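Local structure of phosphoacetylglucosamine mutase (5O9X) at residues V66-N71 and D133-G138. The protein catalyses the interconversion of the 6-phosphate and 1-phosphate of N-acetylglucosamine, as a phosphomutase of the alpha-D-phosphohexomutase family. The protein carries 1 engineered substitution. Residues are numbered along the deposited sequence; the frame is centred on the assembly and turned at random.
Engineered in segment 66-71: Ala69 (natural residue Ser). With G16 (1,6-di-O-phosphono-alpha-D-glucopyranose), chain B.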
loop_
_atom_site.group_PDB
_atom_site.type_symbol
_atom_site.label_atom_id
_atom_site.label_comp_id
_atom_site.label_asym_id
_atom_site.label_seq_id
_atom_site.Cartn_x
_atom_site.Cartn_y
_atom_site.Cartn_z
ATOM N N VAL A 66 -9.011 0.885 10.411
ATOM C CA VAL A 66 -8.518 1.901 11.333
ATOM C C VAL A 66 -6.995 1.620 11.527
ATOM O O VAL A 66 -6.623 0.643 12.154
ATOM C CB VAL A 66 -9.252 1.877 12.674
ATOM C CG1 VAL A 66 -8.638 2.933 13.645
ATOM C CG2 VAL A 66 -10.770 2.118 12.391
ATOM N N THR A 67 -6.148 2.469 10.919
ATOM C CA THR A 67 -4.740 2.272 10.986
ATOM C C THR A 67 -4.114 3.593 10.526
ATOM O O THR A 67 -4.697 4.346 9.745
ATOM C CB THR A 67 -4.274 1.104 9.989
ATOM O OG1 THR A 67 -2.872 0.955 10.125
ATOM C CG2 THR A 67 -4.551 1.437 8.487
ATOM N N ALA A 68 -2.919 3.844 11.024
ATOM C CA ALA A 68 -2.000 4.816 10.406
ATOM C C ALA A 68 -0.766 4.129 9.746
ATOM O O ALA A 68 0.193 4.829 9.408
ATOM C CB ALA A 68 -1.590 5.917 11.397
ATOM N N ALA A 69 -0.819 2.784 9.539
ATOM C CA ALA A 69 0.128 2.072 8.570
ATOM C C ALA A 69 1.626 2.260 8.921
ATOM O O ALA A 69 2.038 1.768 9.970
ATOM C CB ALA A 69 -0.170 2.561 7.165
ATOM N N HIS A 70 2.431 3.033 8.138
ATOM C CA HIS A 70 3.859 3.211 8.431
ATOM C C HIS A 70 4.121 4.241 9.550
ATOM O O HIS A 70 5.270 4.325 10.067
ATOM C CB HIS A 70 4.651 3.720 7.159
ATOM C CG HIS A 70 4.588 5.192 6.948
ATOM N ND1 HIS A 70 3.557 5.792 6.230
ATOM C CD2 HIS A 70 5.397 6.200 7.361
ATOM C CE1 HIS A 70 3.752 7.103 6.205
ATOM N NE2 HIS A 70 4.862 7.369 6.885
ATOM N N ASN A 71 3.101 5.050 9.882
ATOM C CA ASN A 71 3.265 6.152 10.893
ATOM C C ASN A 71 3.690 5.691 12.310
ATOM O O ASN A 71 3.428 4.531 12.720
ATOM C CB ASN A 71 2.007 7.028 11.034
ATOM C CG ASN A 71 1.762 7.901 9.777
ATOM O OD1 ASN A 71 1.934 7.439 8.654
ATOM N ND2 ASN A 71 1.322 9.141 9.996
ATOM N N ASP A 133 -5.551 -2.213 13.103
ATOM C CA ASP A 133 -4.241 -2.795 13.412
ATOM C C ASP A 133 -4.114 -2.745 14.986
ATOM O O ASP A 133 -5.128 -2.577 15.667
ATOM C CB ASP A 133 -3.089 -2.050 12.657
ATOM C CG ASP A 133 -2.919 -0.614 13.110
ATOM O OD1 ASP A 133 -3.561 -0.189 14.118
ATOM O OD2 ASP A 133 -2.111 0.128 12.448
ATOM N N THR A 134 -2.890 -2.872 15.523
ATOM C CA THR A 134 -2.674 -3.086 16.943
ATOM C C THR A 134 -2.593 -1.789 17.761
ATOM O O THR A 134 -2.311 -1.869 18.963
ATOM C CB THR A 134 -1.404 -3.934 17.214
ATOM O OG1 THR A 134 -0.269 -3.293 16.573
ATOM C CG2 THR A 134 -1.596 -5.386 16.697
ATOM N N ARG A 135 -2.765 -0.622 17.086
ATOM C CA ARG A 135 -2.455 0.651 17.704
ATOM C C ARG A 135 -3.322 0.846 19.006
ATOM O O ARG A 135 -4.426 0.352 19.069
ATOM C CB ARG A 135 -2.712 1.822 16.742
ATOM C CG ARG A 135 -1.593 1.981 15.641
ATOM C CD ARG A 135 -2.091 2.840 14.473
ATOM N NE ARG A 135 -1.055 2.613 13.426
ATOM C CZ ARG A 135 0.084 3.322 13.398
ATOM N NH1 ARG A 135 0.293 4.380 14.236
ATOM N NH2 ARG A 135 1.034 3.002 12.515
ATOM N N ALA A 136 -2.788 1.557 19.987
ATOM C CA ALA A 136 -3.442 1.612 21.320
ATOM C C ALA A 136 -4.808 2.274 21.222
ATOM O O ALA A 136 -5.776 1.865 21.924
ATOM C CB ALA A 136 -2.588 2.396 22.248
ATOM N N SER A 137 -4.903 3.276 20.359
ATOM C CA SER A 137 -6.192 3.992 20.170
ATOM C C SER A 137 -7.237 3.267 19.371
ATOM O O SER A 137 -8.365 3.794 19.228
ATOM C CB SER A 137 -5.955 5.338 19.442
ATOM O OG SER A 137 -5.265 5.139 18.196
ATOM N N GLY A 138 -6.934 2.115 18.773
ATOM C CA GLY A 138 -7.915 1.538 17.873
ATOM C C GLY A 138 -9.257 1.130 18.472
ATOM O O GLY A 138 -10.328 1.300 17.842
HETATM C C1 G16 B . 0.676 5.661 2.264
HETATM C C2 G16 B . 0.166 5.412 0.847
HETATM C C3 G16 B . 1.370 5.207 -0.126
HETATM C C4 G16 B . 2.376 6.345 -0.118
HETATM C C5 G16 B . 2.851 6.538 1.316
HETATM C C6 G16 B . 3.632 7.809 1.558
HETATM O O1 G16 B . 1.388 4.503 2.710
HETATM O O2 G16 B . -0.774 4.298 0.746
HETATM O O3 G16 B . 0.840 4.939 -1.363
HETATM O O4 G16 B . 3.596 6.115 -0.949
HETATM O O5 G16 B . 1.742 6.763 2.221
HETATM O O6 G16 B . 2.733 8.952 1.196
HETATM P P G16 B . 3.259 10.464 1.455
HETATM O O1P G16 B . 4.658 10.617 0.814
HETATM O O2P G16 B . 3.395 10.661 2.983
HETATM O O3P G16 B . 2.181 11.442 0.940
HETATM P "P'" G16 B . 0.952 3.647 4.036
HETATM O O1X G16 B . -0.598 3.661 4.121
HETATM O O2X G16 B . 1.467 4.442 5.279
HETATM O O3X G16 B . 1.666 2.339 4.001
HETATM O O HOH W 1 -5.910 0.894 15.157
#
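Arg135 lays one face of its guanidinium against the methyl of Ala68, with CB 3.6 Å above the plane and over its centre. Its chain, extended from CG to NE, reaches across to the loop 66-71 and brings the guanidinium up to the type II' turn Ala68-Asn71. There NH2 gives a nearly straight bond to Asn71 O (2.8 Å, 171°), lying in the guanidinium plane, and a weak, bent one to Ala69 O. NH1 reaches beyond the loop to Pro72 O and Asp75 O, and Asn254 ND2 bonds the same two carbonyls, Ala69 O and Asn71 O, that NH2 uses.

Asp133 takes the NE edge of the same guanidinium. With CG set between its backbone N and carbonyl carbon (chi1 66°), the carboxylate turns in between Thr67 and Arg135. Its OD2 takes NE of Arg135 through the syn lone pair in a salt bridge of 2.9 Å, and receives the Thr67 hydroxyl from well above the carboxylate plane, OG1 to OD2 being 2.6 Å. OD1 accepts the backbone N of Arg135, closing an Asx turn. Having donated to Asp133, Thr67 OG1 accepts Ala69 N at 2.8 Å, an ST turn, so one hydroxyl links the carboxylate to the backbone of the turn. At the base, where two neighbouring parallel strands end, Asp133 N bonds to Val66 O (3.2 Å).

This loop corresponds to the phosphoserine loop of phosphohexomutases, here with the engineered Ala69 in place of serine. The adjacent His70 grips O2X of the bisphosphate sugar with ND1 (2.7 Å, nearly straight). The buried ion pair is thus a second shell: it probably fixes the carbonyls and amides of this loop, and the carboxylate probably offsets much of the arginine's charge in this buried place.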